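Local coordinates for protein ForH (Streptomyces kaniharaensis, PDB 6NKO) that probably closes the pyrimidine ring during formycin A biosynthesis, much as the IMP cyclohydrolase of de novo purine biosynthesis does, at residues G39-G44 against G61-R66; A132-K137 against A206-A211; A144-A149 against E192-I197; P162-D167 against V184-A189. All coordinates share one frame; numbering follows the deposited sequence.

Overall arrangement
Three of the four contacts share the long helix 184-212, each at a different level. Its start meets P162-D167 through charge (interaction 4), its middle lies against helix 141-151 (interaction 3), and its far end reaches the A132-K137 loop (interaction 2), the contact farthest from the chain centre yet buried and wholly apolar. Interactions 3 and 4 touch through K193 NZ and D164 OD2, 2.8 Å apart. Interaction 1 stands apart on the 65-66 side of the parallel sheet, a leucine among loop residues, its centre about 35 Å from that of interaction 2. Interaction 3 lies nearest the chain centre, with buried aliphatic and more exposed arginine-aromatic halves.

Interaction 1: G39-G44 against G61-R66; sequences GLLRLG and GHEVER
L41 reaches across with its forked tip and overlaps the side chain of E63, while H62 and V64 close in on one of its methyls. This joins two neighbouring β-α-β units of the MGS-like domain, a Rossmann-like fold: L41 sits in the last turn of helix 33-42, and its partners lie on the link between helix 51-59 and strand 65-66. CD1 of L41 does most of the touching, at 3.7 Å from H62 CB and 4.1 Å from V64 CG1. Across this contact L41 CD2 rests on E63, 3.8 Å from its CG. E63 is an inverse gamma turn centre, and its CG stands between the backbone N and the carbonyl carbon (chi1 60°). A bend at chi2 (-81°) then turns the carboxylate toward L41, which comes to meet it from the other side. OE2 of E63 comes within 3.6 Å of L41 CD1, a van der Waals contact at the exposed border. V64 marks the buried border, where it also packs on V47 of the adjoining strand and on Y54 and L57 of helix 51-59; L41 leans on V47 too. Glycines end both helices in Schellman motifs, at G44 and at G61, and so turn the chain toward the next strands. H62 extends its contacts to E34 and A38 of helix 33-42, and its ND1 makes a weak hydrogen bond to the backbone O of L57.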
loop_
_atom_site.group_PDB
_atom_site.type_symbol
_atom_site.label_atom_id
_atom_site.label_comp_id
_atom_site.label_asym_id
_atom_site.label_seq_id
_atom_site.Cartn_x
_atom_site.Cartn_y
_atom_site.Cartn_z
ATOM N N GLY A 39 -15.869 -1.849 3.396
ATOM C CA GLY A 39 -15.965 -3.140 4.058
ATOM C C GLY A 39 -15.079 -3.239 5.287
ATOM O O GLY A 39 -15.448 -3.868 6.282
ATOM N N LEU A 40 -13.898 -2.616 5.236
ATOM C CA LEU A 40 -13.011 -2.637 6.394
ATOM C C LEU A 40 -13.528 -1.726 7.499
ATOM O O LEU A 40 -13.399 -2.047 8.687
ATOM C CB LEU A 40 -11.595 -2.237 5.979
ATOM C CG LEU A 40 -10.897 -3.143 4.960
ATOM C CD1 LEU A 40 -9.702 -2.430 4.350
ATOM C CD2 LEU A 40 -10.479 -4.465 5.587
ATOM N N LEU A 41 -14.124 -0.589 7.132
ATOM C CA LEU A 41 -14.628 0.342 8.138
ATOM C C LEU A 41 -15.791 -0.259 8.920
ATOM O O LEU A 41 -15.895 -0.059 10.136
ATOM C CB LEU A 41 -15.040 1.655 7.478
ATOM C CG LEU A 41 -13.891 2.549 7.003
ATOM C CD1 LEU A 41 -14.409 3.645 6.084
ATOM C CD2 LEU A 41 -13.135 3.144 8.183
ATOM N N ARG A 42 -16.676 -0.999 8.245
ATOM C CA ARG A 42 -17.769 -1.668 8.944
ATOM C C ARG A 42 -17.268 -2.760 9.881
ATOM O O ARG A 42 -17.965 -3.103 10.842
ATOM C CB ARG A 42 -18.764 -2.263 7.942
ATOM C CG ARG A 42 -19.186 -1.308 6.838
ATOM C CD ARG A 42 -20.446 -1.787 6.134
ATOM N NE ARG A 42 -20.310 -1.742 4.680
ATOM C CZ ARG A 42 -19.984 -2.789 3.928
ATOM N NH1 ARG A 42 -19.760 -3.970 4.489
ATOM N NH2 ARG A 42 -19.881 -2.657 2.612
ATOM N N LEU A 43 -16.082 -3.310 9.624
ATOM C CA LEU A 43 -15.485 -4.307 10.501
ATOM C C LEU A 43 -14.742 -3.688 11.679
ATOM O O LEU A 43 -14.138 -4.425 12.465
ATOM C CB LEU A 43 -14.535 -5.202 9.704
ATOM C CG LEU A 43 -15.184 -6.189 8.734
ATOM C CD1 LEU A 43 -14.121 -6.965 7.969
ATOM C CD2 LEU A 43 -16.115 -7.137 9.476
ATOM N N GLY A 44 -14.773 -2.364 11.821
ATOM C CA GLY A 44 -14.086 -1.690 12.899
ATOM C C GLY A 44 -12.652 -1.312 12.606
ATOM O O GLY A 44 -12.004 -0.696 13.464
ATOM N N GLY A 61 -18.188 9.838 1.677
ATOM C CA GLY A 61 -18.719 9.741 3.024
ATOM C C GLY A 61 -18.179 8.608 3.864
ATOM O O GLY A 61 -18.910 8.067 4.703
ATOM N N HIS A 62 -16.914 8.244 3.684
ATOM C CA HIS A 62 -16.287 7.213 4.494
ATOM C C HIS A 62 -15.271 7.864 5.424
ATOM O O HIS A 62 -14.574 8.810 5.033
ATOM C CB HIS A 62 -15.605 6.165 3.602
ATOM C CG HIS A 62 -16.549 5.402 2.724
ATOM N ND1 HIS A 62 -16.695 5.671 1.379
ATOM C CD2 HIS A 62 -17.390 4.375 2.996
ATOM C CE1 HIS A 62 -17.582 4.839 0.859
ATOM N NE2 HIS A 62 -18.019 4.043 1.820
ATOM N N GLU A 63 -15.222 7.374 6.662
ATOM C CA GLU A 63 -14.379 7.950 7.709
ATOM C C GLU A 63 -12.938 7.443 7.580
ATOM O O GLU A 63 -12.372 6.821 8.484
ATOM C CB GLU A 63 -14.971 7.643 9.087
ATOM C CG GLU A 63 -15.102 6.132 9.426
ATOM C CD GLU A 63 -16.343 5.474 8.827
ATOM O OE1 GLU A 63 -16.942 4.588 9.480
ATOM O OE2 GLU A 63 -16.724 5.852 7.698
ATOM N N VAL A 64 -12.351 7.723 6.440
ATOM C CA VAL A 64 -10.965 7.355 6.183
ATOM C C VAL A 64 -10.067 8.451 6.731
ATOM O O VAL A 64 -10.426 9.634 6.761
ATOM C CB VAL A 64 -10.713 7.102 4.679
ATOM C CG1 VAL A 64 -11.516 5.897 4.213
ATOM C CG2 VAL A 64 -11.061 8.335 3.847
ATOM N N GLU A 65 -8.894 8.051 7.191
ATOM C CA GLU A 65 -7.938 8.978 7.768
ATOM C C GLU A 65 -6.859 9.293 6.742
ATOM O O GLU A 65 -6.605 8.515 5.822
ATOM C CB GLU A 65 -7.322 8.399 9.046
ATOM C CG GLU A 65 -8.333 8.220 10.176
ATOM C CD GLU A 65 -7.846 7.289 11.273
ATOM O OE1 GLU A 65 -7.038 7.728 12.115
ATOM O OE2 GLU A 65 -8.280 6.118 11.302
ATOM N N ARG A 66 -6.246 10.460 6.891
ATOM C CA ARG A 66 -5.184 10.881 5.989
ATOM C C ARG A 66 -3.864 10.261 6.427
ATOM O O ARG A 66 -3.378 10.549 7.525
ATOM C CB ARG A 66 -5.086 12.402 5.978
ATOM C CG ARG A 66 -5.449 13.041 4.653
ATOM C CD ARG A 66 -4.834 14.421 4.528
ATOM N NE ARG A 66 -5.301 15.131 3.341
ATOM C CZ ARG A 66 -6.329 15.973 3.330
ATOM N NH1 ARG A 66 -7.005 16.211 4.446
ATOM N NH2 ARG A 66 -6.681 16.576 2.203
#

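Interaction 2: A132-K137 against A206-A211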
loop_
_atom_site.group_PDB
_atom_site.type_symbol
_atom_site.label_atom_id
_atom_site.label_comp_id
_atom_site.label_asym_id
_atom_site.label_seq_id
_atom_site.Cartn_x
_atom_site.Cartn_y
_atom_site.Cartn_z
ATOM N N ALA A 132 9.151 13.381 -18.980
ATOM C CA ALA A 132 8.018 13.997 -18.299
ATOM C C ALA A 132 6.748 13.165 -18.407
ATOM O O ALA A 132 5.862 13.291 -17.555
ATOM C CB ALA A 132 7.767 15.399 -18.859
ATOM N N GLY A 133 6.639 12.317 -19.425
ATOM C CA GLY A 133 5.441 11.534 -19.638
ATOM C C GLY A 133 5.267 10.315 -18.761
ATOM O O GLY A 133 4.280 9.592 -18.931
ATOM N N PHE A 134 6.181 10.053 -17.826
ATOM C CA PHE A 134 6.063 8.854 -17.003
ATOM C C PHE A 134 6.745 8.994 -15.646
ATOM O O PHE A 134 6.374 8.303 -14.692
ATOM C CB PHE A 134 6.643 7.643 -17.746
ATOM C CG PHE A 134 8.148 7.644 -17.849
ATOM C CD1 PHE A 134 8.928 7.026 -16.882
ATOM C CD2 PHE A 134 8.782 8.249 -18.922
ATOM C CE1 PHE A 134 10.309 7.024 -16.975
ATOM C CE2 PHE A 134 10.164 8.244 -19.022
ATOM C CZ PHE A 134 10.926 7.633 -18.046
ATOM N N ARG A 135 7.736 9.883 -15.546
ATOM C CA ARG A 135 8.664 9.829 -14.418
ATOM C C ARG A 135 7.981 10.169 -13.098
ATOM O O ARG A 135 8.103 9.421 -12.121
ATOM C CB ARG A 135 9.851 10.760 -14.664
ATOM C CG ARG A 135 10.856 10.786 -13.520
ATOM C CD ARG A 135 10.624 11.981 -12.610
ATOM N NE ARG A 135 10.855 13.229 -13.321
ATOM C CZ ARG A 135 12.059 13.681 -13.654
ATOM N NH1 ARG A 135 13.142 12.998 -13.318
ATOM N NH2 ARG A 135 12.180 14.823 -14.313
ATOM N N GLU A 136 7.288 11.307 -13.028
ATOM C CA GLU A 136 6.693 11.677 -11.747
ATOM C C GLU A 136 5.510 10.795 -11.374
ATOM O O GLU A 136 5.059 10.848 -10.226
ATOM C CB GLU A 136 6.275 13.150 -11.745
ATOM C CG GLU A 136 7.184 14.035 -10.885
ATOM C CD GLU A 136 6.865 13.949 -9.399
ATOM O OE1 GLU A 136 7.688 14.416 -8.581
ATOM O OE2 GLU A 136 5.791 13.415 -9.047
ATOM N N LYS A 137 5.010 9.982 -12.306
ATOM C CA LYS A 137 4.033 8.957 -11.968
ATOM C C LYS A 137 4.663 7.757 -11.272
ATOM O O LYS A 137 3.930 6.919 -10.737
ATOM C CB LYS A 137 3.299 8.496 -13.230
ATOM C CG LYS A 137 2.482 9.585 -13.911
ATOM C CD LYS A 137 1.131 9.057 -14.367
ATOM C CE LYS A 137 1.079 8.909 -15.879
ATOM N NZ LYS A 137 1.385 10.192 -16.566
ATOM N N ALA A 206 12.241 0.821 -16.453
ATOM C CA ALA A 206 13.582 0.767 -17.028
ATOM C C ALA A 206 13.533 0.870 -18.546
ATOM O O ALA A 206 14.375 1.535 -19.161
ATOM C CB ALA A 206 14.289 -0.521 -16.602
ATOM N N GLU A 207 12.546 0.222 -19.170
ATOM C CA GLU A 207 12.393 0.316 -20.618
ATOM C C GLU A 207 12.097 1.742 -21.061
ATOM O O GLU A 207 12.534 2.162 -22.139
ATOM C CB GLU A 207 11.286 -0.625 -21.087
ATOM C CG GLU A 207 11.478 -1.161 -22.490
ATOM C CD GLU A 207 10.325 -2.039 -22.933
ATOM O OE1 GLU A 207 9.278 -2.040 -22.249
ATOM O OE2 GLU A 207 10.466 -2.730 -23.965
ATOM N N LEU A 208 11.356 2.502 -20.251
ATOM C CA LEU A 208 11.070 3.888 -20.607
ATOM C C LEU A 208 12.321 4.751 -20.495
ATOM O O LEU A 208 12.562 5.615 -21.346
ATOM C CB LEU A 208 9.947 4.436 -19.725
ATOM C CG LEU A 208 8.627 3.658 -19.771
ATOM C CD1 LEU A 208 7.569 4.313 -18.898
ATOM C CD2 LEU A 208 8.127 3.516 -21.201
ATOM N N PHE A 209 13.132 4.528 -19.457
ATOM C CA PHE A 209 14.388 5.262 -19.333
ATOM C C PHE A 209 15.336 4.917 -20.474
ATOM O O PHE A 209 16.028 5.796 -21.003
ATOM C CB PHE A 209 15.040 4.966 -17.982
ATOM C CG PHE A 209 14.525 5.820 -16.858
ATOM C CD1 PHE A 209 14.739 7.188 -16.854
ATOM C CD2 PHE A 209 13.827 5.254 -15.804
ATOM C CE1 PHE A 209 14.266 7.978 -15.821
ATOM C CE2 PHE A 209 13.351 6.038 -14.767
ATOM C CZ PHE A 209 13.571 7.402 -14.776
ATOM N N GLY A 210 15.379 3.642 -20.870
ATOM C CA GLY A 210 16.209 3.256 -22.000
ATOM C C GLY A 210 15.755 3.890 -23.302
ATOM O O GLY A 210 16.574 4.378 -24.084
ATOM N N ALA A 211 14.442 3.890 -23.552
ATOM C CA ALA A 211 13.903 4.562 -24.729
ATOM C C ALA A 211 14.080 6.072 -24.661
ATOM O O ALA A 211 14.115 6.729 -25.707
ATOM C CB ALA A 211 12.423 4.218 -24.903
#
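F134 lies with one ring face against L208 and one edge against F209, two successive residues of helix 184-212. The leucine side is tight. L208 CB stands almost exactly over the middle of the ring, 3.7 Å from the F134 centroid and 9° off its normal, a clear CH-pi contact. On the same face, L208 CD1 lies 3.5 Å from F134 CG, so the branch runs back along the ring toward the root of the phenylalanine, and the two chains run antiparallel over the ring face. F134 has its CG between the backbone N and the carbonyl carbon (chi1 72°), which carries the ring out of the loop and flat against the leucine. This is how the far end of helix 184-212, well away from the parallel sheet, is tied to the long connection between strand 114-117 and helix 141-151; P123 and L129 of that connection also touch F134 and L208 respectively. The other flank is looser and faces solvent. Here F209 offers a ring face to the edge of F134 in a T-shaped pair, planes 80° apart and centroids 5.1 Å apart, with F134 CE1 and F209 CE2 at 3.9 Å. F209 is exposed. Farther along the loop, E136 OE1 turns elsewhere, to a salt bridge with NH2 of R80.

Interaction 3: A144-A149 against E192-I197; sequences AMLRGA and EKAFRI
L146 and R147 meet A194 and F195 in two neighbouring pairs that differ in how the side chains are set. In the buried pair, the leucine fork is set around a single methyl: A194 CB lies 3.8 Å from L146 CD1, 3.9 Å from CG and 4.1 Å from CD2. The leucine reaches it because its CG is anti to the backbone N (chi1 174°), which swings the branches over to the partner helix. In the outer pair the groups stand crosswise. The R147 chain and the F195 side chain meet at about a right angle, and the guanidinium and ring planes are 88° apart, so they do not lie face to face, and the approach is oblique. The aliphatic stem passes the rim of the ring, R147 CB 3.9 Å from F195 CE1; a bend at chi3 (72°) then brings R147 NE to 4.0 Å from the same CE1. F195 also reaches past the stem to the helix backbone, where its CZ lies 3.5 Å from R147 O. Both A194 and F195 continue onto A150, one turn on from L146. M145, on the other side of helix 141-151, packs on V115 of the sheet and on helix 86-93. The result is a helix of a Rossmann-like α/β fold held between its parallel sheet and the long C-terminal helix 184-212.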
loop_
_atom_site.group_PDB
_atom_site.type_symbol
_atom_site.label_atom_id
_atom_site.label_comp_id
_atom_site.label_asym_id
_atom_site.label_seq_id
_atom_site.Cartn_x
_atom_site.Cartn_y
_atom_site.Cartn_z
ATOM N N ALA A 144 7.706 0.554 -1.527
ATOM C CA ALA A 144 8.396 0.281 -0.269
ATOM C C ALA A 144 7.437 -0.311 0.758
ATOM O O ALA A 144 7.794 -1.246 1.483
ATOM C CB ALA A 144 9.049 1.555 0.269
ATOM N N MET A 145 6.209 0.213 0.824
ATOM C CA MET A 145 5.210 -0.356 1.725
ATOM C C MET A 145 4.762 -1.735 1.254
ATOM O O MET A 145 4.567 -2.640 2.072
ATOM C CB MET A 145 4.004 0.578 1.841
ATOM C CG MET A 145 4.294 1.936 2.462
ATOM S SD MET A 145 2.774 2.790 2.949
ATOM C CE MET A 145 2.171 3.330 1.350
ATOM N N LEU A 146 4.593 -1.913 -0.060
ATOM C CA LEU A 146 4.062 -3.174 -0.573
ATOM C C LEU A 146 5.103 -4.287 -0.508
ATOM O O LEU A 146 4.789 -5.414 -0.108
ATOM C CB LEU A 146 3.563 -2.989 -2.005
ATOM C CG LEU A 146 3.105 -4.268 -2.706
ATOM C CD1 LEU A 146 1.800 -4.759 -2.101
ATOM C CD2 LEU A 146 2.954 -4.044 -4.203
ATOM N N ARG A 147 6.344 -3.994 -0.909
ATOM C CA ARG A 147 7.408 -4.983 -0.782
ATOM C C ARG A 147 7.691 -5.303 0.678
ATOM O O ARG A 147 8.020 -6.448 1.010
ATOM C CB ARG A 147 8.682 -4.489 -1.472
ATOM C CG ARG A 147 8.555 -4.323 -2.979
ATOM C CD ARG A 147 9.781 -3.634 -3.567
ATOM N NE ARG A 147 10.945 -4.514 -3.571
ATOM C CZ ARG A 147 11.965 -4.411 -2.725
ATOM N NH1 ARG A 147 11.974 -3.455 -1.804
ATOM N NH2 ARG A 147 12.980 -5.261 -2.801
ATOM N N GLY A 148 7.567 -4.311 1.562
ATOM C CA GLY A 148 7.735 -4.578 2.981
ATOM C C GLY A 148 6.609 -5.428 3.541
ATOM O O GLY A 148 6.841 -6.315 4.367
ATOM N N ALA A 149 5.377 -5.169 3.097
ATOM C CA ALA A 149 4.246 -5.985 3.524
ATOM C C ALA A 149 4.377 -7.414 3.016
ATOM O O ALA A 149 4.116 -8.367 3.758
ATOM C CB ALA A 149 2.938 -5.362 3.042
ATOM N N GLU A 192 4.015 -13.298 -3.005
ATOM C CA GLU A 192 4.707 -13.606 -4.253
ATOM C C GLU A 192 4.150 -12.784 -5.406
ATOM O O GLU A 192 4.902 -12.311 -6.267
ATOM C CB GLU A 192 4.590 -15.098 -4.561
ATOM C CG GLU A 192 5.168 -15.485 -5.908
ATOM C CD GLU A 192 4.300 -16.473 -6.653
ATOM O OE1 GLU A 192 4.710 -17.647 -6.774
ATOM O OE2 GLU A 192 3.213 -16.077 -7.123
ATOM N N LYS A 193 2.830 -12.605 -5.440
ATOM C CA LYS A 193 2.217 -11.795 -6.486
ATOM C C LYS A 193 2.645 -10.336 -6.370
ATOM O O LYS A 193 2.855 -9.662 -7.387
ATOM C CB LYS A 193 0.696 -11.925 -6.411
ATOM C CG LYS A 193 -0.055 -11.189 -7.497
ATOM C CD LYS A 193 -1.553 -11.401 -7.353
ATOM C CE LYS A 193 -2.299 -10.896 -8.573
ATOM N NZ LYS A 193 -3.753 -11.197 -8.488
ATOM N N ALA A 194 2.794 -9.837 -5.140
ATOM C CA ALA A 194 3.194 -8.447 -4.941
ATOM C C ALA A 194 4.592 -8.193 -5.492
ATOM O O ALA A 194 4.824 -7.204 -6.199
ATOM C CB ALA A 194 3.124 -8.090 -3.455
ATOM N N PHE A 195 5.541 -9.081 -5.177
ATOM C CA PHE A 195 6.892 -8.941 -5.715
ATOM C C PHE A 195 6.904 -9.079 -7.231
ATOM O O PHE A 195 7.713 -8.430 -7.906
ATOM C CB PHE A 195 7.824 -9.975 -5.079
ATOM C CG PHE A 195 8.349 -9.565 -3.732
ATOM C CD1 PHE A 195 9.243 -8.511 -3.614
ATOM C CD2 PHE A 195 7.944 -10.228 -2.583
ATOM C CE1 PHE A 195 9.725 -8.126 -2.375
ATOM C CE2 PHE A 195 8.423 -9.849 -1.341
ATOM C CZ PHE A 195 9.314 -8.795 -1.237
ATOM N N ARG A 196 6.018 -9.912 -7.780
ATOM C CA ARG A 196 5.933 -10.066 -9.229
ATOM C C ARG A 196 5.439 -8.785 -9.887
ATOM O O ARG A 196 5.993 -8.340 -10.900
ATOM C CB ARG A 196 5.013 -11.238 -9.571
ATOM C CG ARG A 196 5.266 -11.863 -10.927
ATOM C CD ARG A 196 4.480 -13.157 -11.084
ATOM N NE ARG A 196 4.808 -14.127 -10.042
ATOM C CZ ARG A 196 5.788 -15.020 -10.136
ATOM N NH1 ARG A 196 6.543 -15.069 -11.225
ATOM N NH2 ARG A 196 6.017 -15.866 -9.142
ATOM N N ILE A 197 4.394 -8.177 -9.324
ATOM C CA ILE A 197 3.876 -6.926 -9.870
ATOM C C ILE A 197 4.924 -5.824 -9.760
ATOM O O ILE A 197 5.104 -5.021 -10.684
ATOM C CB ILE A 197 2.562 -6.545 -9.159
ATOM C CG1 ILE A 197 1.414 -7.431 -9.649
ATOM C CG2 ILE A 197 2.230 -5.076 -9.371
ATOM C CD1 ILE A 197 0.327 -7.640 -8.621
#

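Interaction 4: P162-D167 against V184-A189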
loop_
_atom_site.group_PDB
_atom_site.type_symbol
_atom_site.label_atom_id
_atom_site.label_comp_id
_atom_site.label_asym_id
_atom_site.label_seq_id
_atom_site.Cartn_x
_atom_site.Cartn_y
_atom_site.Cartn_z
ATOM N N PRO A 162 -6.643 -5.251 -7.874
ATOM C CA PRO A 162 -8.024 -5.045 -7.402
ATOM C C PRO A 162 -8.922 -6.270 -7.534
ATOM O O PRO A 162 -10.034 -6.253 -6.991
ATOM C CB PRO A 162 -8.527 -3.892 -8.282
ATOM C CG PRO A 162 -7.283 -3.181 -8.725
ATOM C CD PRO A 162 -6.237 -4.249 -8.873
ATOM N N ASP A 163 -8.487 -7.320 -8.229
ATOM C CA ASP A 163 -9.264 -8.551 -8.303
ATOM C C ASP A 163 -9.096 -9.429 -7.070
ATOM O O ASP A 163 -9.819 -10.422 -6.933
ATOM C CB ASP A 163 -8.880 -9.342 -9.556
ATOM C CG ASP A 163 -9.362 -8.680 -10.833
ATOM O OD1 ASP A 163 -10.417 -8.011 -10.796
ATOM O OD2 ASP A 163 -8.684 -8.824 -11.871
ATOM N N ASP A 164 -8.168 -9.091 -6.178
ATOM C CA ASP A 164 -7.970 -9.823 -4.935
ATOM C C ASP A 164 -8.698 -9.194 -3.755
ATOM O O ASP A 164 -8.687 -9.768 -2.663
ATOM C CB ASP A 164 -6.473 -9.924 -4.612
ATOM C CG ASP A 164 -5.693 -10.676 -5.674
ATOM O OD1 ASP A 164 -6.223 -11.667 -6.217
ATOM O OD2 ASP A 164 -4.545 -10.278 -5.964
ATOM N N TYR A 165 -9.330 -8.033 -3.950
ATOM C CA TYR A 165 -9.916 -7.302 -2.829
ATOM C C TYR A 165 -11.047 -8.091 -2.185
ATOM O O TYR A 165 -11.128 -8.192 -0.955
ATOM C CB TYR A 165 -10.434 -5.936 -3.292
ATOM C CG TYR A 165 -9.380 -4.927 -3.696
ATOM C CD1 TYR A 165 -8.031 -5.263 -3.740
ATOM C CD2 TYR A 165 -9.743 -3.630 -4.042
ATOM C CE1 TYR A 165 -7.076 -4.335 -4.115
ATOM C CE2 TYR A 165 -8.797 -2.698 -4.417
ATOM C CZ TYR A 165 -7.466 -3.055 -4.454
ATOM O OH TYR A 165 -6.522 -2.127 -4.830
ATOM N N ASP A 166 -11.935 -8.658 -3.006
ATOM C CA ASP A 166 -13.159 -9.259 -2.485
ATOM C C ASP A 166 -12.862 -10.479 -1.621
ATOM O O ASP A 166 -13.397 -10.608 -0.513
ATOM C CB ASP A 166 -14.094 -9.629 -3.636
ATOM C CG ASP A 166 -15.539 -9.759 -3.191
ATOM O OD1 ASP A 166 -15.969 -8.975 -2.318
ATOM O OD2 ASP A 166 -16.244 -10.649 -3.710
ATOM N N ASP A 167 -12.014 -11.386 -2.109
ATOM C CA ASP A 167 -11.715 -12.596 -1.347
ATOM C C ASP A 167 -11.107 -12.260 0.010
ATOM O O ASP A 167 -11.410 -12.914 1.014
ATOM C CB ASP A 167 -10.776 -13.504 -2.140
ATOM C CG ASP A 167 -10.177 -14.609 -1.287
ATOM O OD1 ASP A 167 -8.952 -14.838 -1.379
ATOM O OD2 ASP A 167 -10.933 -15.246 -0.521
ATOM N N VAL A 184 -2.133 -18.196 6.430
ATOM C CA VAL A 184 -0.743 -18.084 5.999
ATOM C C VAL A 184 -0.612 -18.415 4.518
ATOM O O VAL A 184 0.134 -17.758 3.781
ATOM C CB VAL A 184 0.149 -18.995 6.864
ATOM C CG1 VAL A 184 1.571 -19.029 6.327
ATOM C CG2 VAL A 184 0.128 -18.539 8.315
ATOM N N GLU A 185 -1.346 -19.433 4.059
ATOM C CA GLU A 185 -1.221 -19.889 2.678
ATOM C C GLU A 185 -1.662 -18.814 1.692
ATOM O O GLU A 185 -1.039 -18.634 0.640
ATOM C CB GLU A 185 -2.033 -21.171 2.484
ATOM C CG GLU A 185 -1.831 -22.211 3.586
ATOM C CD GLU A 185 -2.821 -22.061 4.732
ATOM O OE1 GLU A 185 -2.390 -21.709 5.851
ATOM O OE2 GLU A 185 -4.029 -22.297 4.516
ATOM N N ARG A 186 -2.737 -18.090 2.013
ATOM C CA ARG A 186 -3.193 -17.023 1.128
ATOM C C ARG A 186 -2.257 -15.822 1.176
ATOM O O ARG A 186 -2.090 -15.126 0.167
ATOM C CB ARG A 186 -4.621 -16.613 1.496
ATOM C CG ARG A 186 -5.188 -15.463 0.673
ATOM C CD ARG A 186 -5.496 -15.888 -0.757
ATOM N NE ARG A 186 -6.159 -14.826 -1.510
ATOM C CZ ARG A 186 -5.945 -14.572 -2.798
ATOM N NH1 ARG A 186 -5.083 -15.306 -3.488
ATOM N NH2 ARG A 186 -6.595 -13.581 -3.397
ATOM N N ARG A 187 -1.623 -15.577 2.325
ATOM C CA ARG A 187 -0.733 -14.428 2.451
ATOM C C ARG A 187 0.521 -14.598 1.601
ATOM O O ARG A 187 0.988 -13.639 0.973
ATOM C CB ARG A 187 -0.368 -14.213 3.921
ATOM C CG ARG A 187 -1.482 -13.582 4.743
ATOM C CD ARG A 187 -1.372 -13.936 6.218
ATOM N NE ARG A 187 -2.392 -13.252 7.010
ATOM C CZ ARG A 187 -2.285 -12.003 7.451
ATOM N NH1 ARG A 187 -1.197 -11.293 7.182
ATOM N NH2 ARG A 187 -3.265 -11.460 8.161
ATOM N N LEU A 188 1.080 -15.810 1.561
ATOM C CA LEU A 188 2.280 -16.038 0.762
ATOM C C LEU A 188 1.981 -15.922 -0.729
ATOM O O LEU A 188 2.803 -15.402 -1.493
ATOM C CB LEU A 188 2.878 -17.408 1.090
ATOM C CG LEU A 188 3.818 -18.040 0.060
ATOM C CD1 LEU A 188 5.126 -17.265 -0.042
ATOM C CD2 LEU A 188 4.084 -19.494 0.413
ATOM N N ALA A 189 0.809 -16.394 -1.160
ATOM C CA ALA A 189 0.428 -16.248 -2.562
ATOM C C ALA A 189 0.296 -14.779 -2.945
ATOM O O ALA A 189 0.709 -14.375 -4.039
ATOM C CB ALA A 189 -0.879 -16.995 -2.835
#
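The guanidinium of R186 has D164 OD1 at its edge, near its plane, while D167 OD1 approaches obliquely. The two carboxylates are turned differently against it: that of D164 stands nearly upright to the guanidinium plane, at 85°, whereas that of D167 is tilted by 43°. The shorter salt bridge is to D167, whose OD1 is 2.8 Å from R186 NE; the same oxygen also lies 3.3 Å from R186 NH2. D164 takes the second place, its OD1 3.4 Å from R186 NH2 in a salt bridge with only a weak hydrogen bond. R186 and D167 reach toward each other from their two helices, and a bend at chi2 (71°) leads the otherwise extended arginine chain to the acidic pair. The three residues thus form a network in which one arginine is shared by two aspartates a turn apart. D164 is buried, and its stronger partner is K193 on the next turns of helix 184-212, whose NZ holds OD2, while R186 reaches OD1 only weakly. Two positive groups around one carboxylate would probably favour its ionised form. Within P162-D167, the Y165 ring has P162 CA over its centre, 3.4 Å above the plane. Y165 faces away from V184-A189 and packs on I33 and L36 of helix 33-42, whereas D164 touches L159 of strand 157-159. R187, next in the helix, packs on I157 of the same strand and hydrogen-bonds the backbone O atoms of F153, P179 and V182, so the start of helix 184-212 is fastened both to helix 165-174 and to the edge of the parallel sheet.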